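Meso-diaminopimelate dehydrogenase (Clostridium tetani, PDB 3WGY) catalyses the reversible NADP-dependent oxidative deamination of meso-diaminopimelate and, in this engineered variant, holds 4-methyl-2-oxovalerate in a pocket. Local coordinates at residues 64-69 against 81-86; 145-150 against 189-194; 164-169 against 212-217; 233-238 against 242-247; 288-293 against 306-311. The protein carries 6 engineered substitutions. All coordinates share one frame; numbering follows the deposited sequence.

Interaction 1 (64-69 against 81-86)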
# COMPACT_ATOMS: atom_id res chain seq x y z
N ASP B 64 -11.61 -25.84 0.73
CA ASP B 64 -12.31 -24.55 0.76
C ASP B 64 -11.73 -23.63 -0.30
O ASP B 64 -12.46 -22.92 -0.99
CB ASP B 64 -12.17 -23.89 2.13
CG ASP B 64 -13.01 -24.57 3.19
OD1 ASP B 64 -14.23 -24.71 2.98
OD2 ASP B 64 -12.44 -24.95 4.24
N VAL B 65 -10.41 -23.65 -0.43
CA VAL B 65 -9.75 -22.81 -1.42
C VAL B 65 -8.63 -23.58 -2.10
O VAL B 65 -7.81 -24.21 -1.45
CB VAL B 65 -9.18 -21.53 -0.78
CG1 VAL B 65 -8.50 -20.67 -1.84
CG2 VAL B 65 -10.29 -20.75 -0.09
N MET B 66 -8.60 -23.50 -3.43
CA MET B 66 -7.59 -24.17 -4.22
C MET B 66 -6.64 -23.11 -4.76
O MET B 66 -7.06 -22.20 -5.47
CB MET B 66 -8.24 -24.92 -5.38
CG MET B 66 -7.37 -25.98 -6.04
SD MET B 66 -7.15 -27.46 -5.03
CE MET B 66 -8.70 -28.25 -5.27
N ILE B 67 -5.36 -23.20 -4.42
CA ILE B 67 -4.41 -22.23 -4.92
C ILE B 67 -3.76 -22.83 -6.18
O ILE B 67 -3.11 -23.88 -6.12
CB ILE B 67 -3.33 -21.90 -3.86
CG1 ILE B 67 -4.02 -21.43 -2.58
CG2 ILE B 67 -2.38 -20.83 -4.39
CD1 ILE B 67 -3.09 -20.94 -1.50
N LEU B 68 -3.94 -22.16 -7.31
CA LEU B 68 -3.40 -22.61 -8.59
C LEU B 68 -1.95 -22.21 -8.79
O LEU B 68 -1.63 -21.03 -8.99
CB LEU B 68 -4.26 -22.08 -9.73
CG LEU B 68 -5.77 -22.27 -9.47
CD1 LEU B 68 -6.55 -21.99 -10.75
CD2 LEU B 68 -6.03 -23.68 -8.99
N CYS B 69 -1.06 -23.20 -8.72
CA CYS B 69 0.37 -22.97 -8.88
C CYS B 69 0.90 -23.66 -10.14
O CYS B 69 2.01 -24.21 -10.14
CB CYS B 69 1.11 -23.48 -7.65
SG CYS B 69 0.36 -22.93 -6.11
N PRO B 81 -10.05 -22.50 -15.27
CA PRO B 81 -11.44 -22.77 -15.65
C PRO B 81 -11.94 -24.14 -15.22
O PRO B 81 -13.08 -24.29 -14.77
CB PRO B 81 -11.40 -22.62 -17.16
CG PRO B 81 -10.46 -21.49 -17.33
CD PRO B 81 -9.33 -21.91 -16.42
N MET B 82 -11.09 -25.15 -15.35
CA MET B 82 -11.47 -26.51 -14.98
C MET B 82 -11.62 -26.68 -13.48
O MET B 82 -12.48 -27.44 -13.02
CB MET B 82 -10.45 -27.51 -15.52
CG MET B 82 -10.20 -27.40 -17.02
SD MET B 82 -11.70 -27.22 -18.04
CE MET B 82 -12.58 -28.75 -17.65
N ILE B 83 -10.79 -25.98 -12.70
CA ILE B 83 -10.86 -26.08 -11.24
C ILE B 83 -11.96 -25.18 -10.69
O ILE B 83 -12.59 -25.51 -9.68
CB ILE B 83 -9.54 -25.62 -10.57
CG1 ILE B 83 -8.32 -26.14 -11.34
CG2 ILE B 83 -9.51 -26.11 -9.12
CD1 ILE B 83 -8.23 -27.64 -11.44
N ALA B 84 -12.18 -24.04 -11.34
CA ALA B 84 -13.20 -23.09 -10.90
C ALA B 84 -14.60 -23.67 -10.83
O ALA B 84 -15.41 -23.26 -10.00
CB ALA B 84 -13.19 -21.86 -11.81
N SER B 85 -14.90 -24.63 -11.71
CA SER B 85 -16.21 -25.26 -11.73
C SER B 85 -16.39 -26.20 -10.56
O SER B 85 -17.48 -26.72 -10.34
CB SER B 85 -16.41 -26.05 -13.02
OG SER B 85 -16.49 -25.20 -14.15
N GLN B 86 -15.34 -26.40 -9.78
CA GLN B 86 -15.41 -27.32 -8.66
C GLN B 86 -14.96 -26.74 -7.34
O GLN B 86 -15.34 -27.24 -6.28
CB GLN B 86 -14.58 -28.56 -8.98
CG GLN B 86 -14.98 -29.24 -10.28
CD GLN B 86 -13.99 -30.30 -10.71
OE1 GLN B 86 -12.83 -30.02 -11.00
NE2 GLN B 86 -14.45 -31.55 -10.76

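Interaction 2 (145-150 against 189-194)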
# COMPACT_ATOMS: atom_id res chain seq x y z
N HIS B 145 4.97 5.60 -11.98
CA HIS B 145 6.16 4.97 -12.50
C HIS B 145 6.40 3.62 -11.84
O HIS B 145 6.60 3.54 -10.62
CB HIS B 145 7.38 5.87 -12.26
CG HIS B 145 7.30 7.19 -12.95
ND1 HIS B 145 7.20 7.31 -14.32
CD2 HIS B 145 7.33 8.46 -12.46
CE1 HIS B 145 7.17 8.59 -14.65
NE2 HIS B 145 7.26 9.31 -13.54
N THR B 146 6.37 2.55 -12.63
CA THR B 146 6.64 1.22 -12.09
C THR B 146 7.98 0.74 -12.64
O THR B 146 8.24 0.83 -13.84
CB THR B 146 5.56 0.18 -12.47
OG1 THR B 146 4.27 0.64 -12.05
CG2 THR B 146 5.84 -1.14 -11.78
N PHE B 147 8.84 0.26 -11.75
CA PHE B 147 10.15 -0.26 -12.13
C PHE B 147 10.22 -1.69 -11.62
O PHE B 147 9.70 -2.00 -10.55
CB PHE B 147 11.28 0.55 -11.48
CG PHE B 147 11.37 1.98 -11.95
CD1 PHE B 147 10.40 2.90 -11.60
CD2 PHE B 147 12.47 2.40 -12.69
CE1 PHE B 147 10.52 4.24 -11.98
CE2 PHE B 147 12.59 3.74 -13.08
CZ PHE B 147 11.62 4.66 -12.72
N TRP B 148 10.81 -2.58 -12.30
CA TRP B 148 10.92 -3.94 -11.83
C TRP B 148 12.37 -4.18 -11.41
O TRP B 148 13.26 -4.30 -12.25
CB TRP B 148 10.43 -4.90 -12.92
CG TRP B 148 8.94 -4.73 -13.15
CD1 TRP B 148 7.93 -5.33 -12.44
CD2 TRP B 148 8.30 -3.84 -14.08
NE1 TRP B 148 6.70 -4.85 -12.87
CE2 TRP B 148 6.90 -3.94 -13.87
CE3 TRP B 148 8.78 -2.95 -15.06
CZ2 TRP B 148 5.97 -3.19 -14.61
CZ3 TRP B 148 7.85 -2.21 -15.80
CH2 TRP B 148 6.46 -2.33 -15.57
N GLY B 149 12.57 -4.18 -10.09
CA GLY B 149 13.87 -4.35 -9.45
C GLY B 149 14.72 -5.43 -10.06
O GLY B 149 14.25 -6.16 -10.94
N LYS B 150 15.96 -5.57 -9.60
CA LYS B 150 16.84 -6.59 -10.16
C LYS B 150 16.20 -7.97 -10.15
O LYS B 150 15.87 -8.52 -9.09
CB LYS B 150 18.19 -6.63 -9.43
CG LYS B 150 19.14 -7.66 -10.00
CD LYS B 150 20.53 -7.55 -9.37
CE LYS B 150 21.46 -8.62 -9.90
NZ LYS B 150 22.86 -8.42 -9.43
N CYS B 189 7.88 13.99 -15.17
CA CYS B 189 8.52 13.65 -16.43
C CYS B 189 8.10 12.27 -16.88
O CYS B 189 7.60 11.47 -16.09
CB CYS B 189 10.04 13.67 -16.29
SG CYS B 189 10.65 12.45 -15.12
N ASP B 190 8.28 12.00 -18.17
CA ASP B 190 7.97 10.70 -18.74
C ASP B 190 9.35 10.11 -19.03
O ASP B 190 10.28 10.85 -19.35
CB ASP B 190 7.17 10.87 -20.03
CG ASP B 190 5.87 11.63 -19.81
OD1 ASP B 190 4.98 11.10 -19.11
OD2 ASP B 190 5.74 12.77 -20.32
N PHE B 191 9.48 8.80 -18.89
CA PHE B 191 10.78 8.17 -19.12
C PHE B 191 10.79 7.35 -20.40
O PHE B 191 9.79 6.73 -20.75
CB PHE B 191 11.14 7.26 -17.95
CG PHE B 191 11.47 7.99 -16.68
CD1 PHE B 191 12.64 8.73 -16.57
CD2 PHE B 191 10.60 7.95 -15.59
CE1 PHE B 191 12.95 9.41 -15.40
CE2 PHE B 191 10.90 8.64 -14.41
CZ PHE B 191 12.07 9.37 -14.31
N THR B 192 11.92 7.37 -21.10
CA THR B 192 12.06 6.58 -22.31
C THR B 192 12.45 5.20 -21.78
O THR B 192 12.96 5.09 -20.65
CB THR B 192 13.21 7.10 -23.20
OG1 THR B 192 14.46 6.92 -22.51
CG2 THR B 192 13.02 8.57 -23.53
N THR B 193 12.22 4.16 -22.57
CA THR B 193 12.55 2.81 -22.14
C THR B 193 14.00 2.75 -21.69
O THR B 193 14.32 2.14 -20.66
CB THR B 193 12.37 1.80 -23.28
OG1 THR B 193 11.01 1.81 -23.71
CG2 THR B 193 12.74 0.41 -22.82
N ARG B 194 14.86 3.39 -22.46
CA ARG B 194 16.29 3.41 -22.19
C ARG B 194 16.70 4.08 -20.88
O ARG B 194 17.79 3.82 -20.36
CB ARG B 194 17.03 4.07 -23.35
CG ARG B 194 18.53 3.92 -23.25
CD ARG B 194 19.26 4.51 -24.44
NE ARG B 194 20.37 3.65 -24.83
CZ ARG B 194 20.23 2.54 -25.55
NH1 ARG B 194 19.04 2.16 -25.97
NH2 ARG B 194 21.29 1.79 -25.82
O HOH W 1 7.31 11.88 -12.52

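Interaction 3 (164-169 against 212-217)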
# COMPACT_ATOMS: atom_id res chain seq x y z
N GLN B 164 26.27 -16.96 -30.58
CA GLN B 164 27.46 -17.75 -30.90
C GLN B 164 28.56 -17.45 -29.90
O GLN B 164 28.86 -16.29 -29.62
CB GLN B 164 27.94 -17.41 -32.32
CG GLN B 164 26.88 -17.63 -33.41
CD GLN B 164 26.78 -19.09 -33.86
OE1 GLN B 164 25.78 -19.49 -34.46
NE2 GLN B 164 27.82 -19.87 -33.58
N GLY B 165 29.16 -18.51 -29.35
CA GLY B 165 30.23 -18.33 -28.40
C GLY B 165 29.81 -18.35 -26.94
O GLY B 165 30.65 -18.37 -26.04
N VAL B 166 28.50 -18.34 -26.70
CA VAL B 166 27.97 -18.35 -25.34
C VAL B 166 27.62 -19.76 -24.86
O VAL B 166 26.70 -20.38 -25.37
CB VAL B 166 26.69 -17.49 -25.22
CG1 VAL B 166 26.03 -17.69 -23.86
CG2 VAL B 166 27.04 -16.02 -25.43
N LYS B 167 28.38 -20.26 -23.88
CA LYS B 167 28.16 -21.58 -23.30
C LYS B 167 26.90 -21.55 -22.45
O LYS B 167 25.97 -22.35 -22.62
CB LYS B 167 29.33 -21.97 -22.39
CG LYS B 167 30.49 -22.60 -23.09
CD LYS B 167 30.54 -24.09 -22.79
CE LYS B 167 30.82 -24.35 -21.32
NZ LYS B 167 30.91 -25.81 -21.03
N ASN B 168 26.90 -20.63 -21.50
CA ASN B 168 25.78 -20.48 -20.59
C ASN B 168 25.76 -19.03 -20.12
O ASN B 168 26.71 -18.28 -20.36
CB ASN B 168 25.96 -21.44 -19.41
CG ASN B 168 24.69 -21.64 -18.62
OD1 ASN B 168 23.63 -21.17 -19.02
ND2 ASN B 168 24.78 -22.35 -17.50
N GLY B 169 24.67 -18.61 -19.49
CA GLY B 169 24.58 -17.24 -19.03
C GLY B 169 23.25 -16.88 -18.38
O GLY B 169 22.32 -17.68 -18.35
N LYS B 212 34.67 -9.92 -27.46
CA LYS B 212 34.17 -8.63 -27.92
C LYS B 212 32.96 -8.83 -28.84
O LYS B 212 32.02 -8.03 -28.82
CB LYS B 212 35.27 -7.85 -28.65
CG LYS B 212 34.93 -6.38 -28.88
CD LYS B 212 34.71 -5.65 -27.57
CE LYS B 212 34.30 -4.21 -27.80
NZ LYS B 212 33.96 -3.54 -26.52
N LYS B 213 32.98 -9.90 -29.61
CA LYS B 213 31.91 -10.20 -30.55
C LYS B 213 30.61 -10.68 -29.87
O LYS B 213 29.51 -10.39 -30.34
CB LYS B 213 32.38 -11.25 -31.55
CG LYS B 213 31.57 -11.29 -32.82
CD LYS B 213 32.45 -11.10 -34.06
CE LYS B 213 33.37 -12.29 -34.29
NZ LYS B 213 34.17 -12.15 -35.56
N ILE B 214 30.75 -11.41 -28.77
CA ILE B 214 29.59 -11.89 -28.03
C ILE B 214 28.91 -10.68 -27.40
O ILE B 214 27.69 -10.54 -27.45
CB ILE B 214 30.01 -12.87 -26.91
CG1 ILE B 214 30.46 -14.20 -27.51
CG2 ILE B 214 28.85 -13.09 -25.94
CD1 ILE B 214 31.04 -15.16 -26.49
N GLU B 215 29.73 -9.81 -26.83
CA GLU B 215 29.27 -8.60 -26.17
C GLU B 215 28.43 -7.74 -27.10
O GLU B 215 27.42 -7.16 -26.69
CB GLU B 215 30.46 -7.79 -25.70
CG GLU B 215 30.11 -6.61 -24.83
CD GLU B 215 31.30 -5.71 -24.60
OE1 GLU B 215 32.44 -6.18 -24.81
OE2 GLU B 215 31.10 -4.55 -24.20
N GLN B 216 28.84 -7.65 -28.36
CA GLN B 216 28.11 -6.84 -29.32
C GLN B 216 26.91 -7.57 -29.92
O GLN B 216 25.94 -6.93 -30.33
CB GLN B 216 29.07 -6.34 -30.41
CG GLN B 216 30.23 -5.51 -29.84
CD GLN B 216 29.75 -4.31 -29.03
OE1 GLN B 216 29.09 -3.42 -29.56
NE2 GLN B 216 30.07 -4.29 -27.74
N ASP B 217 26.97 -8.89 -29.96
CA ASP B 217 25.84 -9.66 -30.47
C ASP B 217 24.69 -9.57 -29.47
O ASP B 217 23.52 -9.56 -29.85
CB ASP B 217 26.24 -11.12 -30.68
CG ASP B 217 27.16 -11.29 -31.86
OD1 ASP B 217 27.56 -10.26 -32.46
OD2 ASP B 217 27.50 -12.44 -32.20
O HOH W 2 29.32 -13.92 -30.73

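Interaction 4 (233-238 against 242-247)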
# COMPACT_ATOMS: atom_id res chain seq x y z
N HIS B 233 29.24 -9.19 -18.57
CA HIS B 233 30.36 -9.60 -17.75
C HIS B 233 30.67 -11.06 -18.08
O HIS B 233 29.76 -11.87 -18.23
CB HIS B 233 30.02 -9.49 -16.26
CG HIS B 233 29.73 -8.09 -15.81
ND1 HIS B 233 30.71 -7.12 -15.74
CD2 HIS B 233 28.58 -7.51 -15.40
CE1 HIS B 233 30.17 -5.99 -15.30
NE2 HIS B 233 28.88 -6.20 -15.09
N PHE B 234 31.95 -11.38 -18.18
CA PHE B 234 32.34 -12.75 -18.48
C PHE B 234 32.81 -13.47 -17.22
O PHE B 234 33.67 -12.98 -16.49
CB PHE B 234 33.42 -12.75 -19.57
CG PHE B 234 32.91 -12.31 -20.91
CD1 PHE B 234 32.01 -13.11 -21.62
CD2 PHE B 234 33.27 -11.08 -21.45
CE1 PHE B 234 31.48 -12.68 -22.84
CE2 PHE B 234 32.75 -10.65 -22.67
CZ PHE B 234 31.86 -11.45 -23.36
N ILE B 235 32.20 -14.62 -16.95
CA ILE B 235 32.54 -15.38 -15.77
C ILE B 235 32.64 -16.87 -16.10
O ILE B 235 32.37 -17.28 -17.23
CB ILE B 235 31.47 -15.19 -14.66
CG1 ILE B 235 30.12 -15.72 -15.15
CG2 ILE B 235 31.34 -13.72 -14.30
CD1 ILE B 235 29.06 -15.73 -14.08
N THR B 236 33.02 -17.68 -15.12
CA THR B 236 33.14 -19.12 -15.30
C THR B 236 31.82 -19.79 -14.94
O THR B 236 30.92 -19.16 -14.38
CB THR B 236 34.21 -19.72 -14.38
OG1 THR B 236 33.72 -19.72 -13.04
CG2 THR B 236 35.50 -18.91 -14.46
N GLU B 237 31.73 -21.08 -15.24
CA GLU B 237 30.53 -21.85 -14.94
C GLU B 237 30.31 -21.91 -13.42
O GLU B 237 29.19 -21.82 -12.95
CB GLU B 237 30.68 -23.27 -15.50
CG GLU B 237 29.40 -24.10 -15.48
CD GLU B 237 28.40 -23.68 -16.55
OE1 GLU B 237 28.71 -23.81 -17.76
OE2 GLU B 237 27.31 -23.22 -16.18
N GLU B 238 31.41 -22.05 -12.67
CA GLU B 238 31.35 -22.12 -11.22
C GLU B 238 30.69 -20.88 -10.61
O GLU B 238 29.78 -20.99 -9.79
CB GLU B 238 32.75 -22.29 -10.63
CG GLU B 238 32.81 -22.05 -9.12
CD GLU B 238 34.21 -22.19 -8.52
OE1 GLU B 238 35.14 -21.52 -8.99
OE2 GLU B 238 34.36 -22.98 -7.57
N LEU B 242 27.31 -20.53 -8.51
CA LEU B 242 27.45 -19.95 -7.17
C LEU B 242 26.76 -18.62 -6.90
O LEU B 242 26.15 -18.44 -5.85
CB LEU B 242 28.93 -19.78 -6.83
CG LEU B 242 29.74 -20.98 -6.37
CD1 LEU B 242 31.20 -20.56 -6.22
CD2 LEU B 242 29.19 -21.51 -5.05
N ASN B 243 26.85 -17.69 -7.83
CA ASN B 243 26.30 -16.37 -7.58
C ASN B 243 25.11 -15.91 -8.42
O ASN B 243 24.69 -14.76 -8.33
CB ASN B 243 27.43 -15.35 -7.70
CG ASN B 243 28.63 -15.70 -6.83
OD1 ASN B 243 28.47 -16.01 -5.64
ND2 ASN B 243 29.83 -15.66 -7.41
N HIS B 244 24.54 -16.80 -9.23
CA HIS B 244 23.44 -16.39 -10.08
C HIS B 244 22.29 -17.36 -10.09
O HIS B 244 21.85 -17.81 -11.15
CB HIS B 244 23.95 -16.15 -11.50
CG HIS B 244 24.94 -15.02 -11.60
ND1 HIS B 244 24.55 -13.70 -11.59
CD2 HIS B 244 26.29 -15.02 -11.64
CE1 HIS B 244 25.63 -12.93 -11.62
NE2 HIS B 244 26.70 -13.71 -11.64
N ALA B 245 21.80 -17.67 -8.89
CA ALA B 245 20.68 -18.58 -8.73
C ALA B 245 19.47 -17.96 -9.41
O ALA B 245 18.60 -18.68 -9.91
CB ALA B 245 20.40 -18.81 -7.24
N GLY B 246 19.43 -16.63 -9.42
CA GLY B 246 18.34 -15.91 -10.07
C GLY B 246 16.96 -16.04 -9.43
O GLY B 246 15.95 -15.93 -10.13
N LEU B 247 16.91 -16.24 -8.12
CA LEU B 247 15.64 -16.39 -7.42
C LEU B 247 15.16 -15.11 -6.75
O LEU B 247 14.08 -15.09 -6.14
CB LEU B 247 15.76 -17.49 -6.36
CG LEU B 247 16.34 -18.83 -6.85
CD1 LEU B 247 16.49 -19.78 -5.67
CD2 LEU B 247 15.44 -19.43 -7.92

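Interaction 5 (288-293 against 306-311)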
# COMPACT_ATOMS: atom_id res chain seq x y z
N SER B 288 -5.87 -16.26 0.12
CA SER B 288 -6.72 -17.44 0.27
C SER B 288 -7.63 -17.21 1.46
O SER B 288 -8.79 -17.62 1.44
CB SER B 288 -5.88 -18.69 0.51
OG SER B 288 -5.38 -19.18 -0.72
N ARG B 289 -7.10 -16.56 2.48
CA ARG B 289 -7.88 -16.27 3.68
C ARG B 289 -9.04 -15.36 3.29
O ARG B 289 -10.16 -15.53 3.77
CB ARG B 289 -7.02 -15.59 4.75
CG ARG B 289 -7.82 -15.25 6.01
CD ARG B 289 -6.95 -14.69 7.13
NE ARG B 289 -5.92 -15.62 7.58
CZ ARG B 289 -4.65 -15.59 7.19
NH1 ARG B 289 -4.24 -14.66 6.33
NH2 ARG B 289 -3.80 -16.49 7.65
N ALA B 290 -8.76 -14.39 2.43
CA ALA B 290 -9.77 -13.44 1.98
C ALA B 290 -10.85 -14.09 1.13
O ALA B 290 -12.03 -13.77 1.27
CB ALA B 290 -9.12 -12.31 1.19
N ILE B 291 -10.45 -14.98 0.23
CA ILE B 291 -11.41 -15.66 -0.63
C ILE B 291 -12.30 -16.57 0.19
O ILE B 291 -13.50 -16.67 -0.06
CB ILE B 291 -10.69 -16.47 -1.73
CG1 ILE B 291 -9.89 -15.52 -2.62
CG2 ILE B 291 -11.71 -17.24 -2.55
CD1 ILE B 291 -10.69 -14.35 -3.15
N TYR B 292 -11.71 -17.23 1.17
CA TYR B 292 -12.46 -18.11 2.05
C TYR B 292 -13.54 -17.28 2.73
O TYR B 292 -14.70 -17.68 2.76
CB TYR B 292 -11.53 -18.73 3.10
CG TYR B 292 -12.26 -19.42 4.24
CD1 TYR B 292 -12.68 -18.71 5.36
CD2 TYR B 292 -12.54 -20.78 4.17
CE1 TYR B 292 -13.37 -19.34 6.40
CE2 TYR B 292 -13.23 -21.42 5.20
CZ TYR B 292 -13.64 -20.70 6.31
OH TYR B 292 -14.34 -21.34 7.32
N LYS B 293 -13.15 -16.13 3.26
CA LYS B 293 -14.10 -15.25 3.94
C LYS B 293 -15.20 -14.82 2.99
O LYS B 293 -16.38 -14.93 3.31
CB LYS B 293 -13.38 -14.02 4.49
CG LYS B 293 -12.29 -14.36 5.49
CD LYS B 293 -11.76 -13.12 6.18
CE LYS B 293 -10.67 -13.46 7.18
NZ LYS B 293 -10.30 -12.30 8.01
N LEU B 306 -8.09 -5.75 -6.50
CA LEU B 306 -8.70 -4.42 -6.48
C LEU B 306 -10.06 -4.37 -5.77
O LEU B 306 -10.45 -3.31 -5.28
CB LEU B 306 -8.87 -3.89 -7.90
CG LEU B 306 -7.68 -3.26 -8.65
CD1 LEU B 306 -6.43 -4.08 -8.46
CD2 LEU B 306 -8.03 -3.13 -10.13
N ASP B 307 -10.76 -5.50 -5.72
CA ASP B 307 -12.08 -5.59 -5.10
C ASP B 307 -12.06 -6.06 -3.65
O ASP B 307 -13.11 -6.13 -3.02
CB ASP B 307 -12.97 -6.60 -5.84
CG ASP B 307 -12.95 -6.42 -7.33
OD1 ASP B 307 -13.28 -5.32 -7.81
OD2 ASP B 307 -12.61 -7.40 -8.04
N ILE B 308 -10.89 -6.39 -3.12
CA ILE B 308 -10.81 -6.92 -1.76
C ILE B 308 -10.20 -6.01 -0.68
O ILE B 308 -9.05 -5.62 -0.77
CB ILE B 308 -10.01 -8.24 -1.76
CG1 ILE B 308 -10.61 -9.22 -2.77
CG2 ILE B 308 -10.00 -8.85 -0.38
CD1 ILE B 308 -9.78 -10.47 -2.96
N PRO B 309 -10.99 -5.70 0.36
CA PRO B 309 -10.53 -4.84 1.46
C PRO B 309 -9.37 -5.56 2.15
O PRO B 309 -9.39 -6.79 2.29
CB PRO B 309 -11.76 -4.75 2.37
CG PRO B 309 -12.90 -5.01 1.43
CD PRO B 309 -12.37 -6.13 0.58
N PHE B 310 -8.36 -4.80 2.56
CA PHE B 310 -7.20 -5.40 3.21
C PHE B 310 -7.57 -6.16 4.49
O PHE B 310 -6.88 -7.10 4.88
CB PHE B 310 -6.15 -4.34 3.52
CG PHE B 310 -5.35 -3.90 2.32
CD1 PHE B 310 -5.76 -4.22 1.03
CD2 PHE B 310 -4.19 -3.15 2.49
CE1 PHE B 310 -5.02 -3.79 -0.07
CE2 PHE B 310 -3.45 -2.72 1.39
CZ PHE B 310 -3.86 -3.04 0.11
N SER B 311 -8.68 -5.77 5.12
CA SER B 311 -9.11 -6.44 6.35
C SER B 311 -9.28 -7.96 6.17
O SER B 311 -9.05 -8.73 7.11
CB SER B 311 -10.44 -5.85 6.84
OG SER B 311 -11.45 -6.03 5.87

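Interaction 1 (64-69 against 81-86)
Ile83 meets two side chains of strand 65-68, one with each branch. Its CG2 methyl lies 3.8 Å from CG of Met66, the two side chains crossing at about a right angle. Its other branch, CG1, approaches CD2 of Leu68 at 4.1 Å, and here the side chains slide past each other in opposite directions. With chi1 at -41°, Ile83 has CG1 beside its backbone N and CG2 anti to it, which turns CG2 to Met66 and CG1 to Leu68; the fork of a beta-branched residue lets one helix position cover two strand residues. Met66, unbranched and bent at chi2 and chi3, folds into a buried place also bordered by Leu56 and Phe87. Farther out, backbone hydrogen bonds hold the strand on both flanks: Val65 to Arg6 and Gly8, Met66 to Asn88 and Val90. On its far side the helix rests through Pro81 on helix 99-113. A parallel strand, a covering helix and the adjacent strand 88-90 make a beta-alpha-beta crossover, as in Rossmann-type nucleotide-binding domains.

Interaction 2 (145-150 against 189-194)
NE2 of His145 binds a water at 2.8 Å, and this water also accepts a weak bond from the backbone N of Cys189, tying the imidazole to the loop 189-192. The carbonyl oxygen of Cys189 lies in the ring plane at the same edge, 3.2 Å from CE1 of His145. Over one face of the imidazole stands Phe191, whose CE2 sits 3.7 Å above the plane of the His145 ring, over its centre. The planes are turned by 63°, a T-shaped stack in which the edge of the phenyl ring of Phe191 points to the imidazole face. With CG of His145 beside its backbone N (chi1 -62°), the ring reaches the loop. Histidine fits because its edge can bind a water while its face takes an aromatic ring. CZ of Phe147 lies 4.4 Å from CE2 of Phe191, and Ala179 of helix 177-184 touches both phenylalanines. Thr192 is the N-cap of helix 193-196. An edge-to-face aromatic pair thus joins the antiparallel sheet's outer strand to this loop in the C-terminal domain.

Interaction 3 (164-169 against 212-217)
Ile214, the main contact residue of helix 211-219, spreads three of its carbons over the carbonyl groups of Gln164 and Gly165 and the side chain of Val166. Its CG1 lies beside the backbone N (chi1 -72°) and comes within 3.4 Å of the carbonyl oxygen of Gln164. The chain then runs on extended, bringing CD1 to 3.3 Å from the carbonyl oxygen of Gly165. The other branch, CG2, presses on CG2 of Val166 at 3.5 Å, tighter than usual van der Waals contact. Gly165 suits its place twice over: its positive phi of 95° is readily adopted by glycine, and the absence of a side chain lets the isoleucine tip lie against its backbone. One turn later comes Asp217, whose backbone N bonds to the oxygen of Lys213. Its carboxylate works through a water that donates to OD2 of Asp217 at 2.8 Å and to the carbonyl oxygen of Gln164 at 2.7 Å. Val166 packs on Val203 of strand 197-205, while Lys167 and Asn168 form a classic beta bulge opposite Val204. Ile214 also touches Phe234, so the helix packs on the mixed sheet, reaching from the start of strand 166-175 to strand 230-234, with strand 197-205 between.

Interaction 4 (233-238 against 242-247)
Leu242, near the end of helix 237-243, lies beside Glu238, one turn earlier. Its backbone N donates to the carbonyl oxygen of Glu238 at 2.8 Å, a fairly straight bond (159° at the hydrogen). From there CB passes 3.3 Å from that same oxygen of Glu238, and CG follows at a similar distance, since chi1 of -79° sets CG beside the backbone N. The tip, CD1, reaches CG of Glu238 at 3.6 Å. The side chains run side by side and point the same way, the methylenes of the glutamate offering apolar flank to leucine in a place open to solvent. A second contact joins Ile235, two residues ahead of the helix, to His244, the first beyond it: CD1 of Ile235 comes to 3.8 Å from CD2 of His244, from the opposite direction and obliquely to the ring. The imidazole is fixed by ND1, which hydrogen-bonds to the hydroxyl of Tyr172, and its ring meets that of Tyr202. Thr236 and Glu239 close the helix start with a capping box. After a two-residue link, helix 237-243 follows strand 230-234, which pairs with strand 197-205 through His233 and Ile235, while Phe234 packs on Leu211 and Ile214 of helix 211-219.

Interaction 5 (288-293 against 306-311)
Ala290 and Ile291 of helix 276-296 supply the apolar part, and both meet Ile308. CB of Ala290 touches CG2 of Ile308 at 3.9 Å, and the small alanine lets the loop come close to the helix backbone. CD1 of Ile291 meets CD1 of Ile308 at 4.0 Å, the two side chains crossing at about a right angle. The CB of Ile291 does not aim at the loop; a bend at chi2 (-52°) swings its terminal methyl round to Ile308. Ile291 also lies on Val90, Ile116 and Leu118, and Ile308 on Leu118, so both belong to the apolar layer between helix 276-296 and the parallel sheet. The polar part is looser. NZ of Lys293, at the end of an extended chain, stands 3.9 Å from the carbonyl oxygen of Ser311 but hydrogen-bonds to the oxygen of Ser314, and Arg289 forms a salt bridge with Asp28. The loop also meets the second subunit: Phe310 packs against Phe310 of that subunit, and OG of Ser311 makes a weak hydrogen bond with O of Leu306 of the second subunit. A helix covering a parallel sheet, as in a Rossmann-type domain, here backs a loop at the dimer interface.

How the interactions relate
The five contacts fall into two groups. Interactions 1 and 5, with centres 16 Å apart, share the parallel sheet of the Rossmann-type domain: helix 276-296 lies against strand 65-68, Ser288 touching Val65 and Ile67, although one contact closes long before the other opens. Both lie across the chain's centre from interactions 3 and 4. Interactions 2, 3 and 4 belong to the C-terminal domain. Interactions 3 and 4 have centres 15 Å apart and touch through Asn168 and Glu237 on the mixed sheet, whereas interaction 2, whose segments alternate with those of interaction 3, involves the antiparallel sheet. Interactions 3 and 5 are about 48 Å apart between centres, consistent with an elongated subunit whose parts could move relative to each other.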